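Long-range contacts in DNA polymerase III subunit beta (Deinococcus radiodurans, PDB 4TRT), which probably tethers DNA polymerases and other proteins to DNA for processive synthesis, closing as a head-to-tail dimeric ring around the duplex: residues Leu50-Pro59 / Asp222-Leu230; Asn28-Val36 / Phe68-Ala76. All blocks are in the same frame, centred on the assembly; numbering follows the deposited sequence.

Contact 1. Residues Leu50-Pro59 / Asp222-Leu230; sequences LEIDLSCFVP and DRVKMNLKL
Pro59 lies over one face of the Arg223 guanidinium, its CD 3.7 Å above the plane and over the centre of the group, while Phe57 offers the edge of its ring to Arg223 CG. The arginine chain runs extended from CG to NE, which carries the flat group past Phe57 as far as the proline. These residues close one end of an antiparallel pairing between strands 52-59 and 224-229, the seam where the N-terminal and central domains of the sliding ring share a continuous sheet.

Asp53 with Asn227 and Ser55 with Lys225 are hydrogen-bonded pairs, and Phe57 N adds a bond to Arg223 O. Leu54-Met226 and Cys56-Val224 are non-hydrogen-bonded pairs. Their side chains join Ile52 on the apolar face, covered by Val21 and Leu17 of helix 8-21 and by Glu198 of helix 193-202, so helices of both domains lean on it. Packing there is tight: Leu54 CD1 comes within 3.3 Å of Val224 CG1, and Ile52 CD1 within 3.4 Å of Met226 CE.

On the other face, Asn227 ND2 gives a nearly straight bond (168°) to the anti lone pair of Asp53 OD2 at 3.1 Å. The acceptor lies in the amide plane, although carboxylate and amide are turned 76° apart. Asp53 OD1 is taken by Thr48, Asn227 OD1 by Thr218, and ND2 also reaches Ser119 O, so partners from both domains fix the amide's rotation.

At the far end a water bridges Glu51 O and Lys229 N. Beside it, Lys229 NZ forms a salt bridge with Glu51 OE1, modelled at a short 2.5 Å whose exact value is doubtful; the nitrogen meets that oxygen from above the carboxylate plane, 35° out of it.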
ATOM      1  N   LEU A  50      19.476  16.712   9.076  1.00 37.03           N
ATOM      2  CA  LEU A  50      20.715  16.680   9.840  1.00 38.04           C
ATOM      3  C   LEU A  50      21.753  15.704   9.273  1.00 38.99           C
ATOM      4  O   LEU A  50      22.926  15.847   9.573  1.00 40.65           O
ATOM      5  CB  LEU A  50      20.458  16.424  11.340  1.00 37.70           C
ATOM      6  CG  LEU A  50      19.419  17.332  12.011  1.00 38.53           C
ATOM      7  CD1 LEU A  50      19.292  17.025  13.496  1.00 40.20           C
ATOM      8  CD2 LEU A  50      19.736  18.805  11.817  1.00 39.94           C
ATOM      9  N   GLU A  51      21.352  14.732   8.454  1.00 37.79           N
ATOM     10  CA  GLU A  51      22.345  13.875   7.757  1.00 40.34           C
ATOM     11  C   GLU A  51      22.562  14.335   6.324  1.00 37.94           C
ATOM     12  O   GLU A  51      23.667  14.252   5.805  1.00 37.20           O
ATOM     13  CB  GLU A  51      21.925  12.403   7.779  1.00 42.89           C
ATOM     14  CG  GLU A  51      21.797  11.822   9.180  1.00 46.45           C
ATOM     15  CD  GLU A  51      23.074  11.957  10.001  1.00 50.34           C
ATOM     16  OE1 GLU A  51      24.198  11.828   9.443  1.00 53.68           O
ATOM     17  OE2 GLU A  51      22.962  12.215  11.220  1.00 57.52           O
ATOM     18  N   ILE A  52      21.504  14.809   5.686  1.00 36.88           N
ATOM     19  CA  ILE A  52      21.658  15.452   4.383  1.00 37.44           C
ATOM     20  C   ILE A  52      20.969  16.808   4.352  1.00 35.80           C
ATOM     21  O   ILE A  52      20.053  17.050   5.113  1.00 36.38           O
ATOM     22  CB  ILE A  52      21.188  14.555   3.209  1.00 38.35           C
ATOM     23  CG1 ILE A  52      19.675  14.355   3.198  1.00 38.76           C
ATOM     24  CG2 ILE A  52      21.910  13.216   3.219  1.00 40.12           C
ATOM     25  CD1 ILE A  52      19.139  13.972   1.831  1.00 39.27           C
ATOM     26  N   ASP A  53      21.435  17.686   3.463  1.00 36.98           N
ATOM     27  CA  ASP A  53      20.727  18.914   3.115  1.00 37.37           C
ATOM     28  C   ASP A  53      20.303  18.781   1.677  1.00 37.54           C
ATOM     29  O   ASP A  53      21.031  18.220   0.865  1.00 35.89           O
ATOM     30  CB  ASP A  53      21.611  20.164   3.211  1.00 38.90           C
ATOM     31  CG  ASP A  53      22.396  20.243   4.500  1.00 39.83           C
ATOM     32  OD1 ASP A  53      21.843  19.875   5.550  1.00 42.90           O
ATOM     33  OD2 ASP A  53      23.564  20.693   4.453  1.00 42.55           O
ATOM     34  N   LEU A  54      19.147  19.344   1.358  1.00 36.25           N
ATOM     35  CA  LEU A  54      18.606  19.275   0.013  1.00 37.15           C
ATOM     36  C   LEU A  54      18.042  20.624  -0.388  1.00 37.22           C
ATOM     37  O   LEU A  54      17.405  21.309   0.421  1.00 34.08           O
ATOM     38  CB  LEU A  54      17.516  18.208  -0.037  1.00 35.54           C
ATOM     39  CG  LEU A  54      16.841  17.911  -1.366  1.00 37.21           C
ATOM     40  CD1 LEU A  54      17.837  17.313  -2.357  1.00 38.41           C
ATOM     41  CD2 LEU A  54      15.662  16.985  -1.126  1.00 37.48           C
ATOM     42  N   SER A  55      18.274  20.985  -1.645  1.00 37.40           N
ATOM     43  CA  SER A  55      17.780  22.212  -2.229  1.00 38.03           C
ATOM     44  C   SER A  55      17.216  21.889  -3.599  1.00 38.24           C
ATOM     45  O   SER A  55      17.836  21.140  -4.354  1.00 37.85           O
ATOM     46  CB  SER A  55      18.924  23.199  -2.376  1.00 39.93           C
ATOM     47  OG  SER A  55      18.430  24.460  -2.712  1.00 45.22           O
ATOM     48  N   CYS A  56      16.054  22.443  -3.917  0.50 37.54           N
ATOM     49  CA  CYS A  56      15.452  22.264  -5.233  0.50 38.15           C
ATOM     50  C   CYS A  56      14.995  23.605  -5.771  0.50 39.38           C
ATOM     51  O   CYS A  56      14.293  24.357  -5.086  0.50 37.89           O
ATOM     52  CB  CYS A  56      14.261  21.311  -5.181  0.50 37.16           C
ATOM     53  SG  CYS A  56      13.715  20.827  -6.841  0.50 36.98           S
ATOM     54  N   PHE A  57      15.375  23.889  -7.010  1.00 40.91           N
ATOM     55  CA  PHE A  57      14.957  25.115  -7.676  1.00 42.22           C
ATOM     56  C   PHE A  57      13.656  24.895  -8.456  1.00 42.04           C
ATOM     57  O   PHE A  57      13.535  23.935  -9.214  1.00 44.79           O
ATOM     58  CB  PHE A  57      16.047  25.598  -8.623  1.00 46.12           C
ATOM     59  CG  PHE A  57      15.680  26.843  -9.385  1.00 48.31           C
ATOM     60  CD1 PHE A  57      15.732  28.085  -8.769  1.00 50.55           C
ATOM     61  CD2 PHE A  57      15.310  26.779 -10.722  1.00 52.22           C
ATOM     62  CE1 PHE A  57      15.407  29.242  -9.466  1.00 50.08           C
ATOM     63  CE2 PHE A  57      14.988  27.933 -11.426  1.00 50.76           C
ATOM     64  CZ  PHE A  57      15.035  29.164 -10.793  1.00 50.98           C
ATOM     65  N   VAL A  58      12.698  25.801  -8.277  1.00 39.13           N
ATOM     66  CA  VAL A  58      11.458  25.782  -9.019  1.00 40.11           C
ATOM     67  C   VAL A  58      11.318  27.109  -9.773  1.00 40.60           C
ATOM     68  O   VAL A  58      11.190  28.166  -9.146  1.00 40.29           O
ATOM     69  CB  VAL A  58      10.259  25.572  -8.072  1.00 39.10           C
ATOM     70  CG1 VAL A  58       8.948  25.618  -8.842  1.00 39.77           C
ATOM     71  CG2 VAL A  58      10.417  24.246  -7.315  1.00 39.83           C
ATOM     72  N   PRO A  59      11.331  27.066 -11.121  1.00 40.76           N
ATOM     73  CA  PRO A  59      11.147  28.307 -11.877  1.00 40.23           C
ATOM     74  C   PRO A  59       9.830  28.993 -11.566  1.00 38.42           C
ATOM     75  O   PRO A  59       8.809  28.322 -11.388  1.00 37.83           O
ATOM     76  CB  PRO A  59      11.185  27.839 -13.345  1.00 43.69           C
ATOM     77  CG  PRO A  59      12.033  26.614 -13.317  1.00 44.71           C
ATOM     78  CD  PRO A  59      11.733  25.944 -11.993  1.00 43.25           C
ATOM     79  N   ASP A 222      20.227  18.702 -12.516  1.00 66.68           N
ATOM     80  CA  ASP A 222      19.190  19.594 -12.970  1.00 69.92           C
ATOM     81  C   ASP A 222      18.259  19.944 -11.795  1.00 67.71           C
ATOM     82  O   ASP A 222      17.455  19.123 -11.342  1.00 70.87           O
ATOM     83  CB  ASP A 222      18.466  18.905 -14.136  1.00 72.57           C
ATOM     84  CG  ASP A 222      17.111  19.482 -14.419  1.00 75.97           C
ATOM     85  OD1 ASP A 222      17.050  20.612 -14.928  1.00 78.72           O
ATOM     86  OD2 ASP A 222      16.107  18.786 -14.156  1.00 76.11           O
ATOM     87  N   ARG A 223      18.425  21.159 -11.284  1.00 64.97           N
ATOM     88  CA  ARG A 223      17.547  21.755 -10.258  1.00 62.30           C
ATOM     89  C   ARG A 223      17.731  21.301  -8.803  1.00 57.25           C
ATOM     90  O   ARG A 223      17.292  22.018  -7.911  1.00 55.65           O
ATOM     91  CB  ARG A 223      16.069  21.656 -10.660  1.00 64.65           C
ATOM     92  CG  ARG A 223      15.723  22.484 -11.892  1.00 66.70           C
ATOM     93  CD  ARG A 223      14.307  22.238 -12.322  1.00 69.00           C
ATOM     94  NE  ARG A 223      13.963  23.005 -13.515  1.00 70.94           N
ATOM     95  CZ  ARG A 223      12.752  23.023 -14.058  1.00 73.97           C
ATOM     96  NH1 ARG A 223      11.755  22.339 -13.507  1.00 74.38           N
ATOM     97  NH2 ARG A 223      12.529  23.735 -15.158  1.00 76.56           N
ATOM     98  N   VAL A 224      18.362  20.150  -8.546  1.00 53.30           N
ATOM     99  CA  VAL A 224      18.589  19.699  -7.174  1.00 50.70           C
ATOM    100  C   VAL A 224      20.052  19.799  -6.755  1.00 49.08           C
ATOM    101  O   VAL A 224      20.943  19.497  -7.550  1.00 49.67           O
ATOM    102  CB  VAL A 224      18.156  18.230  -6.978  1.00 51.02           C
ATOM    103  CG1 VAL A 224      18.535  17.757  -5.588  1.00 49.82           C
ATOM    104  CG2 VAL A 224      16.660  18.063  -7.189  1.00 51.78           C
ATOM    105  N   LYS A 225      20.285  20.219  -5.509  1.00 46.07           N
ATOM    106  CA  LYS A 225      21.596  20.164  -4.872  1.00 43.30           C
ATOM    107  C   LYS A 225      21.466  19.396  -3.554  1.00 41.56           C
ATOM    108  O   LYS A 225      20.536  19.644  -2.781  1.00 39.38           O
ATOM    109  CB  LYS A 225      22.116  21.565  -4.578  1.00 45.31           C
ATOM    110  CG  LYS A 225      22.003  22.537  -5.741  1.00 48.39           C
ATOM    111  CD  LYS A 225      22.663  23.859  -5.391  1.00 50.58           C
ATOM    112  CE  LYS A 225      22.859  24.762  -6.597  1.00 53.88           C
ATOM    113  NZ  LYS A 225      21.697  25.653  -6.779  1.00 57.06           N
ATOM    114  N   MET A 226      22.388  18.475  -3.287  1.00 39.46           N
ATOM    115  CA  MET A 226      22.341  17.693  -2.049  1.00 38.86           C
ATOM    116  C   MET A 226      23.694  17.687  -1.388  1.00 38.98           C
ATOM    117  O   MET A 226      24.701  17.377  -2.053  1.00 38.19           O
ATOM    118  CB  MET A 226      21.901  16.253  -2.329  1.00 39.31           C
ATOM    119  CG  MET A 226      21.763  15.404  -1.072  1.00 39.92           C
ATOM    120  SD  MET A 226      21.319  13.687  -1.355  1.00 43.37           S
ATOM    121  CE  MET A 226      19.556  13.806  -1.577  1.00 41.53           C
ATOM    122  N   ASN A 227      23.717  18.005  -0.092  1.00 37.83           N
ATOM    123  CA  ASN A 227      24.898  17.832   0.749  1.00 38.86           C
ATOM    124  C   ASN A 227      24.761  16.533   1.528  1.00 38.22           C
ATOM    125  O   ASN A 227      23.698  16.250   2.103  1.00 36.74           O
ATOM    126  CB  ASN A 227      25.071  18.979   1.761  1.00 40.04           C
ATOM    127  CG  ASN A 227      25.390  20.313   1.115  1.00 40.95           C
ATOM    128  OD1 ASN A 227      25.960  20.369   0.021  1.00 42.69           O
ATOM    129  ND2 ASN A 227      25.050  21.409   1.813  1.00 40.28           N
ATOM    130  N   LEU A 228      25.838  15.753   1.555  1.00 38.42           N
ATOM    131  CA  LEU A 228      25.890  14.535   2.354  1.00 38.72           C
ATOM    132  C   LEU A 228      27.270  14.343   2.937  1.00 39.15           C
ATOM    133  O   LEU A 228      28.250  14.900   2.431  1.00 38.67           O
ATOM    134  CB  LEU A 228      25.534  13.313   1.532  1.00 39.08           C
ATOM    135  CG  LEU A 228      26.304  13.163   0.217  1.00 40.39           C
ATOM    136  CD1 LEU A 228      26.843  11.755   0.003  1.00 39.32           C
ATOM    137  CD2 LEU A 228      25.418  13.597  -0.948  1.00 39.97           C
ATOM    138  N   LYS A 229      27.324  13.555   4.002  1.00 37.71           N
ATOM    139  CA  LYS A 229      28.567  13.236   4.662  1.00 40.26           C
ATOM    140  C   LYS A 229      29.237  12.121   3.893  1.00 38.47           C
ATOM    141  O   LYS A 229      28.580  11.380   3.176  1.00 34.04           O
ATOM    142  CB  LYS A 229      28.312  12.759   6.083  1.00 43.13           C
ATOM    143  CG  LYS A 229      27.724  13.813   6.990  1.00 48.15           C
ATOM    144  CD  LYS A 229      27.407  13.230   8.355  1.00 51.20           C
ATOM    145  CE  LYS A 229      26.638  14.225   9.203  1.00 54.39           C
ATOM    146  NZ  LYS A 229      25.928  13.495  10.287  1.00 59.18           N
ATOM    147  N   LEU A 230      30.553  12.024   4.028  1.00 37.88           N
ATOM    148  CA  LEU A 230      31.309  10.922   3.460  1.00 38.62           C
ATOM    149  C   LEU A 230      31.969  10.176   4.617  1.00 40.94           C
ATOM    150  O   LEU A 230      32.336  10.794   5.607  1.00 40.74           O
ATOM    151  CB  LEU A 230      32.401  11.449   2.527  1.00 39.40           C
ATOM    152  CG  LEU A 230      31.974  12.036   1.186  1.00 39.01           C
ATOM    153  CD1 LEU A 230      33.193  12.570   0.436  1.00 39.68           C
ATOM    154  CD2 LEU A 230      31.221  10.991   0.381  1.00 36.25           C
TER
HETATM  155  O   HOH W   1      25.056  11.921   4.934  1.00 34.98           O
HETATM  156  O   HOH W   2      11.362  21.790 -10.499  1.00 51.71           O

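Contact 2. Residues Asn28-Val36 / Phe68-Ala76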
ATOM      1  N   ASN A  28      12.894  19.632  17.774  1.00 51.54           N
ATOM      2  CA  ASN A  28      13.370  20.891  17.197  1.00 49.58           C
ATOM      3  C   ASN A  28      12.274  21.506  16.331  1.00 48.88           C
ATOM      4  O   ASN A  28      11.968  20.988  15.254  1.00 43.94           O
ATOM      5  CB  ASN A  28      14.635  20.620  16.357  1.00 48.39           C
ATOM      6  CG  ASN A  28      15.229  21.874  15.737  1.00 46.58           C
ATOM      7  OD1 ASN A  28      14.577  22.903  15.634  1.00 45.24           O
ATOM      8  ND2 ASN A  28      16.483  21.777  15.298  1.00 47.73           N
ATOM      9  N   PRO A  29      11.705  22.640  16.768  1.00 51.52           N
ATOM     10  CA  PRO A  29      10.530  23.164  16.070  1.00 49.62           C
ATOM     11  C   PRO A  29      10.788  23.617  14.629  1.00 47.35           C
ATOM     12  O   PRO A  29       9.858  23.690  13.856  1.00 47.47           O
ATOM     13  CB  PRO A  29      10.090  24.351  16.945  1.00 52.31           C
ATOM     14  CG  PRO A  29      11.308  24.762  17.685  1.00 53.82           C
ATOM     15  CD  PRO A  29      12.158  23.532  17.855  1.00 54.04           C
ATOM     16  N   LEU A  30      12.038  23.907  14.278  1.00 45.80           N
ATOM     17  CA  LEU A  30      12.382  24.390  12.939  1.00 41.76           C
ATOM     18  C   LEU A  30      12.850  23.289  12.001  1.00 39.43           C
ATOM     19  O   LEU A  30      12.895  23.494  10.800  1.00 37.79           O
ATOM     20  CB  LEU A  30      13.461  25.480  13.027  1.00 44.30           C
ATOM     21  CG  LEU A  30      12.930  26.899  13.235  1.00 46.31           C
ATOM     22  CD1 LEU A  30      14.080  27.840  13.546  1.00 46.66           C
ATOM     23  CD2 LEU A  30      12.142  27.359  12.002  1.00 45.37           C
ATOM     24  N   LEU A  31      13.207  22.126  12.539  1.00 39.50           N
ATOM     25  CA  LEU A  31      13.744  21.044  11.718  1.00 38.72           C
ATOM     26  C   LEU A  31      12.689  20.512  10.724  1.00 37.84           C
ATOM     27  O   LEU A  31      13.037  20.028   9.651  1.00 37.39           O
ATOM     28  CB  LEU A  31      14.284  19.926  12.598  1.00 37.37           C
ATOM     29  CG  LEU A  31      15.014  18.791  11.875  1.00 38.80           C
ATOM     30  CD1 LEU A  31      16.148  19.307  10.998  1.00 37.87           C
ATOM     31  CD2 LEU A  31      15.540  17.788  12.904  1.00 38.50           C
ATOM     32  N   THR A  32      11.417  20.659  11.082  1.00 37.76           N
ATOM     33  CA  THR A  32      10.304  20.231  10.247  1.00 37.37           C
ATOM     34  C   THR A  32       9.907  21.292   9.209  1.00 35.31           C
ATOM     35  O   THR A  32       8.973  21.071   8.441  1.00 34.33           O
ATOM     36  CB  THR A  32       9.079  19.901  11.126  1.00 37.95           C
ATOM     37  OG1 THR A  32       8.820  20.999  11.997  1.00 38.99           O
ATOM     38  CG2 THR A  32       9.346  18.683  11.972  1.00 41.38           C
ATOM     39  N   ALA A  33      10.600  22.433   9.200  1.00 33.73           N
ATOM     40  CA  ALA A  33      10.289  23.524   8.288  1.00 34.72           C
ATOM     41  C   ALA A  33      10.953  23.360   6.917  1.00 34.72           C
ATOM     42  O   ALA A  33      12.007  22.726   6.776  1.00 36.29           O
ATOM     43  CB  ALA A  33      10.693  24.854   8.886  1.00 35.41           C
ATOM     44  N   LEU A  34      10.293  23.931   5.917  1.00 34.58           N
ATOM     45  CA  LEU A  34      10.841  24.110   4.585  1.00 33.36           C
ATOM     46  C   LEU A  34      11.291  25.556   4.513  1.00 35.03           C
ATOM     47  O   LEU A  34      10.533  26.460   4.899  1.00 35.21           O
ATOM     48  CB  LEU A  34       9.742  23.861   3.549  1.00 34.81           C
ATOM     49  CG  LEU A  34      10.042  24.148   2.078  1.00 36.07           C
ATOM     50  CD1 LEU A  34      11.030  23.113   1.548  1.00 37.57           C
ATOM     51  CD2 LEU A  34       8.751  24.074   1.286  1.00 35.12           C
ATOM     52  N   LYS A  35      12.504  25.795   4.023  1.00 35.00           N
ATOM     53  CA  LYS A  35      12.932  27.149   3.751  1.00 36.64           C
ATOM     54  C   LYS A  35      12.662  27.469   2.289  1.00 38.15           C
ATOM     55  O   LYS A  35      12.910  26.641   1.399  1.00 35.82           O
ATOM     56  CB  LYS A  35      14.408  27.354   4.079  1.00 38.59           C
ATOM     57  CG  LYS A  35      14.867  28.785   3.855  1.00 42.08           C
ATOM     58  CD  LYS A  35      16.145  29.133   4.604  1.00 51.19           C
ATOM     59  CE  LYS A  35      17.395  28.884   3.792  1.00 53.83           C
ATOM     60  NZ  LYS A  35      18.631  29.143   4.596  1.00 58.26           N
ATOM     61  N   VAL A  36      12.099  28.650   2.043  1.00 37.93           N
ATOM     62  CA  VAL A  36      11.803  29.082   0.671  1.00 38.43           C
ATOM     63  C   VAL A  36      12.510  30.401   0.420  1.00 39.86           C
ATOM     64  O   VAL A  36      12.271  31.380   1.117  1.00 41.24           O
ATOM     65  CB  VAL A  36      10.292  29.253   0.411  1.00 37.77           C
ATOM     66  CG1 VAL A  36      10.065  29.672  -1.037  1.00 36.75           C
ATOM     67  CG2 VAL A  36       9.546  27.966   0.714  1.00 36.55           C
ATOM     68  N   PHE A  68      11.223  32.924   3.605  1.00 38.47           N
ATOM     69  CA  PHE A  68      10.347  32.516   4.701  1.00 38.86           C
ATOM     70  C   PHE A  68      10.473  31.026   4.958  1.00 35.18           C
ATOM     71  O   PHE A  68      11.020  30.300   4.127  1.00 33.94           O
ATOM     72  CB  PHE A  68       8.874  32.877   4.391  1.00 38.91           C
ATOM     73  CG  PHE A  68       8.326  32.227   3.158  1.00 37.40           C
ATOM     74  CD1 PHE A  68       8.458  32.838   1.914  1.00 40.22           C
ATOM     75  CD2 PHE A  68       7.661  31.017   3.228  1.00 37.58           C
ATOM     76  CE1 PHE A  68       7.936  32.246   0.774  1.00 40.03           C
ATOM     77  CE2 PHE A  68       7.145  30.410   2.090  1.00 39.00           C
ATOM     78  CZ  PHE A  68       7.287  31.029   0.853  1.00 38.14           C
ATOM     79  N   VAL A  69       9.952  30.587   6.106  1.00 35.25           N
ATOM     80  CA  VAL A  69       9.805  29.174   6.418  1.00 34.20           C
ATOM     81  C   VAL A  69       8.336  28.822   6.684  1.00 33.35           C
ATOM     82  O   VAL A  69       7.570  29.624   7.214  1.00 34.05           O
ATOM     83  CB  VAL A  69      10.679  28.732   7.614  1.00 36.96           C
ATOM     84  CG1 VAL A  69      12.169  28.933   7.305  1.00 37.02           C
ATOM     85  CG2 VAL A  69      10.277  29.452   8.899  1.00 35.87           C
ATOM     86  N   VAL A  70       7.957  27.615   6.291  1.00 33.80           N
ATOM     87  CA  VAL A  70       6.631  27.072   6.534  1.00 33.13           C
ATOM     88  C   VAL A  70       6.791  25.575   6.843  1.00 33.92           C
ATOM     89  O   VAL A  70       7.785  24.968   6.438  1.00 34.62           O
ATOM     90  CB  VAL A  70       5.691  27.235   5.311  1.00 33.97           C
ATOM     91  CG1 VAL A  70       5.112  28.639   5.219  1.00 36.56           C
ATOM     92  CG2 VAL A  70       6.414  26.837   4.025  1.00 34.60           C
ATOM     93  N   PRO A  71       5.831  24.976   7.571  1.00 35.53           N
ATOM     94  CA  PRO A  71       5.894  23.525   7.808  1.00 36.45           C
ATOM     95  C   PRO A  71       5.877  22.770   6.466  1.00 34.40           C
ATOM     96  O   PRO A  71       4.958  22.966   5.656  1.00 33.71           O
ATOM     97  CB  PRO A  71       4.632  23.229   8.630  1.00 37.31           C
ATOM     98  CG  PRO A  71       4.141  24.547   9.121  1.00 39.26           C
ATOM     99  CD  PRO A  71       4.603  25.573   8.126  1.00 38.11           C
ATOM    100  N   ALA A  72       6.894  21.943   6.238  1.00 33.34           N
ATOM    101  CA  ALA A  72       7.130  21.349   4.935  1.00 34.26           C
ATOM    102  C   ALA A  72       6.011  20.413   4.480  1.00 32.75           C
ATOM    103  O   ALA A  72       5.591  20.481   3.325  1.00 32.52           O
ATOM    104  CB  ALA A  72       8.469  20.621   4.915  1.00 33.14           C
ATOM    105  N   HIS A  73       5.527  19.546   5.366  1.00 33.14           N
ATOM    106  CA  HIS A  73       4.551  18.528   4.945  1.00 34.56           C
ATOM    107  C   HIS A  73       3.182  19.099   4.727  1.00 33.66           C
ATOM    108  O   HIS A  73       2.478  18.717   3.781  1.00 34.24           O
ATOM    109  CB  HIS A  73       4.531  17.361   5.914  1.00 36.63           C
ATOM    110  CG  HIS A  73       5.821  16.601   5.926  1.00 40.05           C
ATOM    111  ND1 HIS A  73       6.912  17.056   6.584  1.00 40.64           N
ATOM    112  CD2 HIS A  73       6.199  15.412   5.306  1.00 39.85           C
ATOM    113  CE1 HIS A  73       7.931  16.212   6.397  1.00 39.62           C
ATOM    114  NE2 HIS A  73       7.505  15.201   5.620  1.00 42.47           N
ATOM    115  N   LEU A  74       2.796  20.033   5.584  1.00 34.63           N
ATOM    116  CA  LEU A  74       1.535  20.734   5.421  1.00 34.84           C
ATOM    117  C   LEU A  74       1.501  21.516   4.101  1.00 33.27           C
ATOM    118  O   LEU A  74       0.522  21.454   3.387  1.00 32.18           O
ATOM    119  CB  LEU A  74       1.276  21.668   6.610  1.00 38.20           C
ATOM    120  CG  LEU A  74       0.009  22.522   6.538  1.00 37.99           C
ATOM    121  CD1 LEU A  74      -1.202  21.625   6.299  1.00 40.67           C
ATOM    122  CD2 LEU A  74      -0.165  23.298   7.833  1.00 40.35           C
ATOM    123  N   PHE A  75       2.574  22.240   3.791  1.00 32.97           N
ATOM    124  CA  PHE A  75       2.651  23.025   2.563  1.00 31.32           C
ATOM    125  C   PHE A  75       2.580  22.128   1.324  1.00 30.21           C
ATOM    126  O   PHE A  75       1.873  22.439   0.379  1.00 30.50           O
ATOM    127  CB  PHE A  75       3.919  23.877   2.560  1.00 32.86           C
ATOM    128  CG  PHE A  75       4.079  24.771   1.353  1.00 34.26           C
ATOM    129  CD1 PHE A  75       3.018  25.518   0.860  1.00 36.92           C
ATOM    130  CD2 PHE A  75       5.315  24.924   0.753  1.00 36.20           C
ATOM    131  CE1 PHE A  75       3.177  26.344  -0.239  1.00 35.58           C
ATOM    132  CE2 PHE A  75       5.484  25.768  -0.339  1.00 38.77           C
ATOM    133  CZ  PHE A  75       4.400  26.472  -0.841  1.00 36.51           C
ATOM    134  N   ALA A  76       3.287  21.002   1.362  1.00 30.27           N
ATOM    135  CA  ALA A  76       3.275  20.039   0.271  1.00 31.93           C
ATOM    136  C   ALA A  76       1.879  19.457   0.065  1.00 31.14           C
ATOM    137  O   ALA A  76       1.422  19.279  -1.058  1.00 32.09           O
ATOM    138  CB  ALA A  76       4.274  18.918   0.549  1.00 30.44           C
TER
HETATM  139  O   HOH W   3       7.014  19.252   8.191  1.00 43.69           O
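Strands 33-36 and 68-71 run antiparallel, the axes of these short segments 4.4 Å apart at closest approach, with 150° between their directions, and Leu34-Val70 and Val36-Phe68 are the hydrogen-bonded pairs, with Leu34 N 2.8 Å from Val70 O and Val36 N 2.9 Å from Phe68 O.

The Val36 and Phe68 side chains leave the sheet together, alongside one another. Phe68 CG sits between its own backbone N and carbonyl carbon (chi1 60°), a torsion that brings the ring back over the neighbouring valine. Val36 CB then makes a CH-pi contact with one face, 3.8 Å from the ring centroid and displaced toward the rim near CZ, while CG1 and CG2 spread toward CE1 and CE2. An alanine in place of Phe68 would remove that ring and is likely to leave Val36 without its aromatic cover and open a gap beside Leu96 of strand 95-100, which Phe75 would still touch.

Leu34, on the same face, reaches the helix that follows. Its CB rests on Ala72 CB at 3.7 Å, and CD2 meets the edge of the Phe75 ring, in its plane, 3.6 Å from CD2 of that ring. Leu15 of helix 8-21 packs against both Leu34 and Phe75. Across the sheet, Val69 CB touches Ala33 CB, and its CG2 meets Leu30 CD2, the two side chains crossing at about a right angle.

Where the strand gives way to the helix, Ala72 N bonds to Thr32 O at 3.2 Å, and a water gives a second, shorter bond to the same oxygen while also contacting His73 ND1. With Pro71 at the N-cap, this is a strand-to-helix junction, in which the outermost strand of the sheet within this chain leads directly into a helix packed on its apolar face.

Both contacts belong to one eight-stranded antiparallel sheet, and their centres lie about 15 Å apart. Strand 68-71 is the outermost strand at one end within the chain; next come 33-38, 42-48 and 52-59, and then 224-229. Strand 42-48 thus separates the two pairings. Along the chain the segments alternate, 28-36, 50-59, 68-76 and 222-230. Contact 2 stays within the N-terminal domain, whereas contact 1 brings in the central one. Helix 8-21 packs against both, and Leu50 CD2 touches Leu31 CD1 at 3.7 Å. Together they carry the sheet from its outermost N-terminal strand across a domain boundary, part of the continuous wall of the dimeric ring.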